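Neuraminidase (Influenza A virus, PDB 4GDI) forms a tetrameric, neuraminidase-like viral surface glycoprotein whose putative active site has diverged, so that sialic acid cleavage, the reaction of its family, remains uncertain. Local coordinates at residues R146-E151 with C159-S164; V173-E178 with Q185-L190; L208-G213 with L224-K229. All coordinates share one frame; numbering follows the deposited sequence.

In the fold
Three contacts follow one another along the chain, each closing before the next opens, so none nests in or crosses another. After strand 132-138 the chain runs on through a loop that folds back on strand 158-165, giving contact 1, the one nearest the centre of the chain. Strand 158-165 then leads into 173-180, whose hairpin with 183-189 makes contact 2 at the outer part of the same four-stranded propeller blade. Contact 3 is the middle hairpin of the next blade, strands 208-214 and 224-228. The two blades are packed together where Ile162 and Leu190 touch Leu225, and where Phe160 and Ile176 touch Phe227.

Contact 1: R146-E151 with C159-S164; sequences RLPNSE and CFVIVS
Arg146 and Ser164 show how a stretch without regular structure can still be stitched to a strand by one residue pair. Their backbones form a single antiparallel bridge of the hydrogen-bonded type: Arg146 N donates to Ser164 O at 2.7 Å along a somewhat bent path, and Ser164 N returns a nearly straight bond of 2.9 Å to Arg146 O. Arg146 O also accepts a hydrogen bond from a water, 3.1 Å away, which lies 2.8 Å from Ser164 OG. Two donors thus grip one oxygen, and the water ties backbone to hydroxyl.

The arginine side chain adds its own cover. A bend at chi3 (-67°) folds the guanidinium back, so that one face lies over Ser164 C, while Arg146 NH2 comes within 3.7 Å of Ser164 CB. Its charge is met elsewhere, with NE in a salt bridge to Glu198 and NH1 bonded to Gly166 O, two partners that should hold the group flat over the serine. Ser164 OG, in turn, is hydrogen-bonded to His174 ND1.

Beyond this pair the chains diverge, and apolar groups take over. Leu147 CD2 reaches Val163 CG2 at 4.0 Å, the two side chains lying alongside and pointing the same way. Pro148 stands across Val161 at roughly a right angle, with CD 4.0 Å from Val161 CG2 and 3.3 Å from Ile162 O.

The bridge lies on the edge of strand 158-165 that pairs, further back, with strand 153-155 through Phe160 and Ile153. The other edge is bonded to strand 173-180 through Val161 and Val163, while Pro148 and Ile162 both touch Ser200 of strand 200-205, in the next sheet.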
# COMPACT_ATOMS: atom_id res chain seq x y z
N ARG A 146 25.56 -9.60 -21.18
CA ARG A 146 24.49 -10.45 -20.67
C ARG A 146 24.63 -10.66 -19.17
O ARG A 146 25.66 -11.15 -18.70
CB ARG A 146 24.49 -11.80 -21.40
CG ARG A 146 24.38 -11.65 -22.91
CD ARG A 146 24.30 -12.97 -23.62
NE ARG A 146 25.49 -13.81 -23.56
CZ ARG A 146 26.61 -13.61 -24.27
NH1 ARG A 146 26.76 -12.53 -25.02
NH2 ARG A 146 27.60 -14.49 -24.19
N LEU A 147 23.60 -10.26 -18.43
CA LEU A 147 23.48 -10.56 -17.01
C LEU A 147 22.69 -11.85 -16.79
O LEU A 147 21.85 -12.21 -17.61
CB LEU A 147 22.84 -9.38 -16.30
CG LEU A 147 23.80 -8.18 -16.24
CD1 LEU A 147 23.10 -6.82 -16.00
CD2 LEU A 147 24.82 -8.44 -15.14
N PRO A 148 22.96 -12.56 -15.68
CA PRO A 148 22.44 -13.94 -15.60
C PRO A 148 20.97 -14.13 -15.20
O PRO A 148 20.50 -15.27 -15.20
CB PRO A 148 23.34 -14.58 -14.55
CG PRO A 148 23.76 -13.44 -13.67
CD PRO A 148 23.86 -12.24 -14.56
N ASN A 149 20.26 -13.06 -14.88
CA ASN A 149 18.86 -13.17 -14.47
C ASN A 149 18.72 -14.09 -13.26
O ASN A 149 17.87 -14.96 -13.21
CB ASN A 149 17.98 -13.61 -15.64
CG ASN A 149 18.19 -12.74 -16.86
OD1 ASN A 149 18.08 -11.51 -16.79
ND2 ASN A 149 18.56 -13.36 -17.96
N SER A 150 19.58 -13.86 -12.29
CA SER A 150 19.52 -14.53 -11.01
C SER A 150 20.25 -13.60 -10.04
O SER A 150 21.00 -12.73 -10.48
CB SER A 150 20.23 -15.87 -11.08
OG SER A 150 19.91 -16.70 -9.98
N GLU A 151 20.05 -13.79 -8.75
CA GLU A 151 20.61 -12.83 -7.80
C GLU A 151 22.12 -12.83 -7.83
O GLU A 151 22.75 -13.88 -8.01
CB GLU A 151 20.12 -13.06 -6.37
CG GLU A 151 20.68 -14.26 -5.63
CD GLU A 151 20.25 -14.27 -4.15
OE1 GLU A 151 19.65 -13.27 -3.70
OE2 GLU A 151 20.51 -15.26 -3.43
N CYS A 159 30.02 -7.53 -3.55
CA CYS A 159 29.03 -8.27 -4.33
C CYS A 159 29.62 -8.78 -5.66
O CYS A 159 30.31 -8.05 -6.37
CB CYS A 159 27.80 -7.39 -4.60
SG CYS A 159 26.95 -6.85 -3.06
N PHE A 160 29.34 -10.03 -5.99
CA PHE A 160 29.93 -10.66 -7.17
C PHE A 160 28.85 -11.05 -8.17
O PHE A 160 27.78 -11.51 -7.78
CB PHE A 160 30.72 -11.89 -6.75
CG PHE A 160 31.78 -11.60 -5.73
CD1 PHE A 160 31.47 -11.51 -4.39
CD2 PHE A 160 33.11 -11.43 -6.12
CE1 PHE A 160 32.46 -11.23 -3.44
CE2 PHE A 160 34.10 -11.15 -5.17
CZ PHE A 160 33.77 -11.05 -3.83
N VAL A 161 29.13 -10.87 -9.46
CA VAL A 161 28.19 -11.25 -10.49
C VAL A 161 28.95 -11.72 -11.72
O VAL A 161 30.05 -11.23 -11.99
CB VAL A 161 27.27 -10.09 -10.85
CG1 VAL A 161 28.08 -8.92 -11.43
CG2 VAL A 161 26.20 -10.53 -11.82
N ILE A 162 28.39 -12.69 -12.42
CA ILE A 162 28.95 -13.17 -13.68
C ILE A 162 28.35 -12.36 -14.84
O ILE A 162 27.14 -12.29 -14.99
CB ILE A 162 28.64 -14.67 -13.92
CG1 ILE A 162 29.06 -15.52 -12.71
CG2 ILE A 162 29.35 -15.16 -15.17
CD1 ILE A 162 30.48 -15.32 -12.29
N VAL A 163 29.22 -11.75 -15.64
CA VAL A 163 28.79 -11.04 -16.84
C VAL A 163 29.32 -11.74 -18.09
O VAL A 163 30.50 -12.12 -18.14
CB VAL A 163 29.32 -9.60 -16.83
CG1 VAL A 163 29.00 -8.90 -18.14
CG2 VAL A 163 28.75 -8.82 -15.64
N SER A 164 28.47 -11.91 -19.10
CA SER A 164 28.89 -12.58 -20.34
C SER A 164 28.85 -11.62 -21.52
O SER A 164 28.06 -10.66 -21.54
CB SER A 164 28.01 -13.80 -20.62
OG SER A 164 28.05 -14.71 -19.54
O HOH W 1 25.98 -14.12 -17.76

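Contact 2: V173-E178 with Q185-L190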
# COMPACT_ATOMS: atom_id res chain seq x y z
N VAL A 173 32.50 -15.04 -23.86
CA VAL A 173 33.43 -14.58 -22.83
C VAL A 173 32.65 -14.41 -21.52
O VAL A 173 31.52 -13.95 -21.53
CB VAL A 173 34.10 -13.26 -23.25
CG1 VAL A 173 35.00 -12.73 -22.14
CG2 VAL A 173 34.90 -13.46 -24.53
N HIS A 174 33.25 -14.83 -20.41
CA HIS A 174 32.59 -14.78 -19.11
C HIS A 174 33.54 -14.21 -18.07
O HIS A 174 34.69 -14.63 -17.95
CB HIS A 174 32.12 -16.18 -18.72
CG HIS A 174 31.31 -16.83 -19.79
ND1 HIS A 174 30.00 -16.50 -20.04
CD2 HIS A 174 31.66 -17.73 -20.75
CE1 HIS A 174 29.56 -17.19 -21.07
NE2 HIS A 174 30.55 -17.95 -21.52
N ARG A 175 33.07 -13.20 -17.36
CA ARG A 175 33.87 -12.52 -16.36
C ARG A 175 33.16 -12.48 -15.01
O ARG A 175 31.94 -12.32 -14.95
CB ARG A 175 34.11 -11.08 -16.79
CG ARG A 175 34.94 -10.93 -18.04
CD ARG A 175 35.15 -9.46 -18.37
NE ARG A 175 36.14 -9.30 -19.43
CZ ARG A 175 36.60 -8.13 -19.85
NH1 ARG A 175 36.16 -6.99 -19.31
NH2 ARG A 175 37.50 -8.09 -20.82
N ILE A 176 33.93 -12.64 -13.93
CA ILE A 176 33.44 -12.31 -12.60
C ILE A 176 33.75 -10.85 -12.34
O ILE A 176 34.89 -10.42 -12.50
CB ILE A 176 34.15 -13.11 -11.50
CG1 ILE A 176 34.01 -14.60 -11.75
CG2 ILE A 176 33.55 -12.74 -10.14
CD1 ILE A 176 34.86 -15.44 -10.81
N TYR A 177 32.73 -10.10 -11.94
CA TYR A 177 32.93 -8.74 -11.49
C TYR A 177 32.77 -8.65 -9.97
O TYR A 177 31.83 -9.20 -9.41
CB TYR A 177 31.93 -7.82 -12.18
CG TYR A 177 32.35 -7.39 -13.56
CD1 TYR A 177 32.15 -8.21 -14.67
CD2 TYR A 177 32.95 -6.17 -13.76
CE1 TYR A 177 32.53 -7.81 -15.94
CE2 TYR A 177 33.35 -5.76 -15.02
CZ TYR A 177 33.14 -6.58 -16.10
OH TYR A 177 33.53 -6.14 -17.34
N GLU A 178 33.71 -7.98 -9.31
CA GLU A 178 33.53 -7.68 -7.90
C GLU A 178 33.11 -6.22 -7.72
O GLU A 178 33.78 -5.33 -8.24
CB GLU A 178 34.81 -7.93 -7.11
CG GLU A 178 34.67 -7.55 -5.66
CD GLU A 178 35.97 -7.69 -4.87
OE1 GLU A 178 36.99 -8.07 -5.47
OE2 GLU A 178 35.95 -7.42 -3.65
N GLN A 185 35.36 -2.95 -8.51
CA GLN A 185 36.67 -2.97 -7.86
C GLN A 185 37.69 -3.67 -8.74
O GLN A 185 38.80 -3.18 -8.92
CB GLN A 185 36.58 -3.68 -6.51
CG GLN A 185 35.52 -3.08 -5.60
CD GLN A 185 35.83 -1.63 -5.25
OE1 GLN A 185 36.77 -1.36 -4.52
NE2 GLN A 185 35.03 -0.71 -5.77
N ARG A 186 37.31 -4.82 -9.26
CA ARG A 186 38.13 -5.54 -10.20
C ARG A 186 37.28 -6.58 -10.91
O ARG A 186 36.12 -6.77 -10.58
CB ARG A 186 39.33 -6.19 -9.50
CG ARG A 186 38.94 -7.09 -8.39
CD ARG A 186 40.13 -7.52 -7.54
NE ARG A 186 39.63 -8.08 -6.29
CZ ARG A 186 40.30 -8.89 -5.48
NH1 ARG A 186 41.54 -9.28 -5.77
NH2 ARG A 186 39.72 -9.32 -4.37
N TRP A 187 37.86 -7.22 -11.91
CA TRP A 187 37.19 -8.31 -12.58
C TRP A 187 38.22 -9.32 -13.06
O TRP A 187 39.42 -9.02 -13.16
CB TRP A 187 36.32 -7.79 -13.73
CG TRP A 187 37.06 -6.96 -14.73
CD1 TRP A 187 37.20 -5.60 -14.73
CD2 TRP A 187 37.73 -7.43 -15.90
NE1 TRP A 187 37.93 -5.20 -15.81
CE2 TRP A 187 38.27 -6.30 -16.55
CE3 TRP A 187 37.94 -8.69 -16.46
CZ2 TRP A 187 38.99 -6.40 -17.73
CZ3 TRP A 187 38.66 -8.79 -17.63
CH2 TRP A 187 39.18 -7.65 -18.25
N LYS A 188 37.75 -10.52 -13.33
CA LYS A 188 38.60 -11.62 -13.70
C LYS A 188 37.90 -12.33 -14.85
O LYS A 188 36.74 -12.72 -14.74
CB LYS A 188 38.79 -12.53 -12.47
CG LYS A 188 39.31 -13.93 -12.74
CD LYS A 188 40.77 -13.94 -13.09
CE LYS A 188 41.63 -14.41 -11.93
NZ LYS A 188 41.70 -13.40 -10.83
N GLN A 189 38.57 -12.45 -15.99
CA GLN A 189 37.99 -13.18 -17.10
C GLN A 189 38.25 -14.66 -16.86
O GLN A 189 39.38 -15.06 -16.64
CB GLN A 189 38.58 -12.72 -18.44
CG GLN A 189 37.87 -13.27 -19.66
CD GLN A 189 38.15 -12.43 -20.91
OE1 GLN A 189 37.87 -11.23 -20.95
NE2 GLN A 189 38.73 -13.06 -21.92
N LEU A 190 37.20 -15.46 -16.86
CA LEU A 190 37.34 -16.90 -16.65
C LEU A 190 37.89 -17.58 -17.91
O LEU A 190 37.54 -17.19 -19.02
CB LEU A 190 35.98 -17.51 -16.33
CG LEU A 190 35.27 -16.91 -15.13
CD1 LEU A 190 33.90 -17.55 -14.94
CD2 LEU A 190 36.14 -17.08 -13.91
O HOH W 2 35.54 -16.44 -20.70
O HOH W 3 36.97 -9.40 -2.30
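With chi1 of 55°, Trp187 places CG between its backbone N and carbonyl carbon and stands its indole beside Tyr177, while Arg175, extended from CG to NE, lays its guanidinium flat on the indole's six-membered ring. This is a cation-pi stack with planes 11° apart, although the closest modelled carbons are nearer than is credible. Arg175 NE, at 3.0 Å, and Arg175 NH2, at 3.2 Å, both donate to Gln189 OE1, which lies in the guanidinium plane. Trp187 CB sits over the face of the Tyr177 ring, 3.8 Å from its centroid, a CH-pi contact; the two aromatic planes are nearly parallel but slid apart.

On the opposite face, Glu178, seen to bind calcium in another structure but metal-free here, accepts through OE1 from Arg186 NE at 2.8 Å in a salt bridge, supported weakly by NH2, and Arg186 has a second acid in Glu230. Ile176 CD1 meets Leu190 CD2 at 3.7 Å. Paired backbone hydrogen bonds between Ile176 and Lys188 join the strands.

This hairpin is the outer part of its blade: strand 183-189 is the sheet's last within the chain, whereas 173-180 pairs inward with 158-165, and Ile176 reaches Phe227 on strand 224-228 of the neighbouring sheet.

Contact 3: L208-G213 with L224-K229; sequences LIKCTG and LLRFTK
The beta hairpin of strands 208-214 and 224-228 supplies the two middle strands of a four-stranded antiparallel sheet, and the packing of Ile209 on Phe227 illustrates how one aromatic ring can cover its cross-strand neighbour. The frame is regular. Ile209 N donates to Phe227 O at 2.8 Å and Phe227 N to Ile209 O at the same length; two residues along, Cys211 and Leu225 repeat the exchange.

On the face carrying these four residues, Phe227 has its CG between the backbone N and the carbonyl carbon (chi1 71°), a setting that swings the ring over its partner across the strands. Ile209 CB lies over the ring face, 3.5 Å from the centroid, in a CH-pi contact. The CG2 branch lies on the same face, above the rim, with Ile209 CG2 3.2 Å from Phe227 CZ, a tight fit. Cys211 SG lies at the edge of the same ring, 3.9 Å from Phe227 CE2, a sulfur-aromatic contact, and its disulfide to Cys202 fixes the sulfur from the adjoining strand.

The other face, that of Lys210, Thr212, Leu224 and Arg226, is partly polar. Leu224 CD2 packs 3.4 Å from Thr212 OG1, whose hydrogen-bond partner is Ile271 N. Lys210 and Arg226 cross with their CG atoms 4.2 Å apart; their like charges are turned to acids, Glu274 for the lysine, Asp273 and Glu301 for the arginine.

Strands 200-205 and 233-236 complete the sheet on the two sides, and Ile209 also packs on Ile153 and Ile155 of the preceding one. Such up-and-down four-stranded sheets, set face to face, are the blades of the influenza neuraminidase beta-propeller.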
# COMPACT_ATOMS: atom_id res chain seq x y z
N LEU A 208 32.85 -18.89 0.05
CA LEU A 208 32.94 -19.35 -1.34
C LEU A 208 31.69 -18.97 -2.09
O LEU A 208 30.62 -18.85 -1.50
CB LEU A 208 33.06 -20.88 -1.39
CG LEU A 208 34.36 -21.46 -0.83
CD1 LEU A 208 34.34 -22.97 -0.94
CD2 LEU A 208 35.54 -20.87 -1.58
N ILE A 209 31.82 -18.78 -3.39
CA ILE A 209 30.67 -18.53 -4.24
C ILE A 209 30.62 -19.74 -5.17
O ILE A 209 31.63 -20.11 -5.76
CB ILE A 209 30.80 -17.22 -5.06
CG1 ILE A 209 31.01 -16.00 -4.15
CG2 ILE A 209 29.54 -17.01 -5.93
CD1 ILE A 209 32.42 -15.86 -3.60
N LYS A 210 29.46 -20.36 -5.28
CA LYS A 210 29.29 -21.50 -6.15
C LYS A 210 28.15 -21.22 -7.10
O LYS A 210 27.07 -20.82 -6.67
CB LYS A 210 28.99 -22.73 -5.30
CG LYS A 210 30.20 -23.15 -4.46
CD LYS A 210 29.89 -24.33 -3.59
CE LYS A 210 30.97 -24.53 -2.54
NZ LYS A 210 30.55 -25.63 -1.63
N CYS A 211 28.38 -21.44 -8.40
CA CYS A 211 27.40 -21.11 -9.43
C CYS A 211 27.20 -22.28 -10.39
O CYS A 211 28.14 -23.03 -10.68
CB CYS A 211 27.86 -19.92 -10.26
SG CYS A 211 28.27 -18.44 -9.36
N THR A 212 25.99 -22.43 -10.89
CA THR A 212 25.73 -23.39 -11.94
C THR A 212 25.47 -22.62 -13.21
O THR A 212 24.75 -21.62 -13.19
CB THR A 212 24.51 -24.25 -11.67
OG1 THR A 212 24.68 -24.94 -10.44
CG2 THR A 212 24.35 -25.30 -12.81
N GLY A 213 26.08 -23.07 -14.29
CA GLY A 213 25.90 -22.48 -15.60
C GLY A 213 24.98 -23.28 -16.51
O GLY A 213 24.51 -24.37 -16.16
N LEU A 224 29.99 -26.12 -13.74
CA LEU A 224 29.93 -25.53 -12.41
C LEU A 224 31.11 -24.64 -12.14
O LEU A 224 32.24 -24.92 -12.56
CB LEU A 224 29.90 -26.62 -11.35
CG LEU A 224 28.73 -27.58 -11.51
CD1 LEU A 224 28.87 -28.75 -10.57
CD2 LEU A 224 27.41 -26.84 -11.27
N LEU A 225 30.86 -23.56 -11.42
CA LEU A 225 31.92 -22.63 -11.09
C LEU A 225 32.01 -22.51 -9.57
O LEU A 225 30.99 -22.40 -8.89
CB LEU A 225 31.64 -21.27 -11.73
CG LEU A 225 32.51 -20.09 -11.31
CD1 LEU A 225 33.94 -20.20 -11.81
CD2 LEU A 225 31.85 -18.79 -11.79
N ARG A 226 33.23 -22.55 -9.05
CA ARG A 226 33.48 -22.31 -7.64
C ARG A 226 34.53 -21.22 -7.58
O ARG A 226 35.56 -21.34 -8.24
CB ARG A 226 34.05 -23.55 -6.95
CG ARG A 226 33.13 -24.77 -6.99
CD ARG A 226 33.93 -26.05 -6.92
NE ARG A 226 33.07 -27.23 -6.94
CZ ARG A 226 33.53 -28.47 -7.02
NH1 ARG A 226 34.83 -28.71 -7.10
NH2 ARG A 226 32.68 -29.49 -7.01
N PHE A 227 34.27 -20.17 -6.82
CA PHE A 227 35.26 -19.11 -6.69
C PHE A 227 35.26 -18.46 -5.32
O PHE A 227 34.32 -18.63 -4.55
CB PHE A 227 35.13 -18.10 -7.84
CG PHE A 227 33.91 -17.21 -7.79
CD1 PHE A 227 33.96 -15.98 -7.15
CD2 PHE A 227 32.74 -17.56 -8.46
CE1 PHE A 227 32.86 -15.13 -7.14
CE2 PHE A 227 31.64 -16.71 -8.46
CZ PHE A 227 31.70 -15.50 -7.80
N THR A 228 36.35 -17.77 -5.01
CA THR A 228 36.54 -17.13 -3.72
C THR A 228 36.32 -15.62 -3.81
O THR A 228 36.20 -15.05 -4.91
CB THR A 228 37.96 -17.36 -3.18
OG1 THR A 228 38.90 -16.59 -3.95
CG2 THR A 228 38.36 -18.85 -3.22
N LYS A 229 36.28 -14.99 -2.64
CA LYS A 229 36.24 -13.54 -2.55
C LYS A 229 37.42 -12.89 -3.26
O LYS A 229 37.36 -11.72 -3.61
CB LYS A 229 36.26 -13.10 -1.08
CG LYS A 229 34.91 -12.95 -0.44
CD LYS A 229 35.04 -12.27 0.92
CE LYS A 229 34.86 -10.76 0.81
NZ LYS A 229 35.34 -10.05 2.02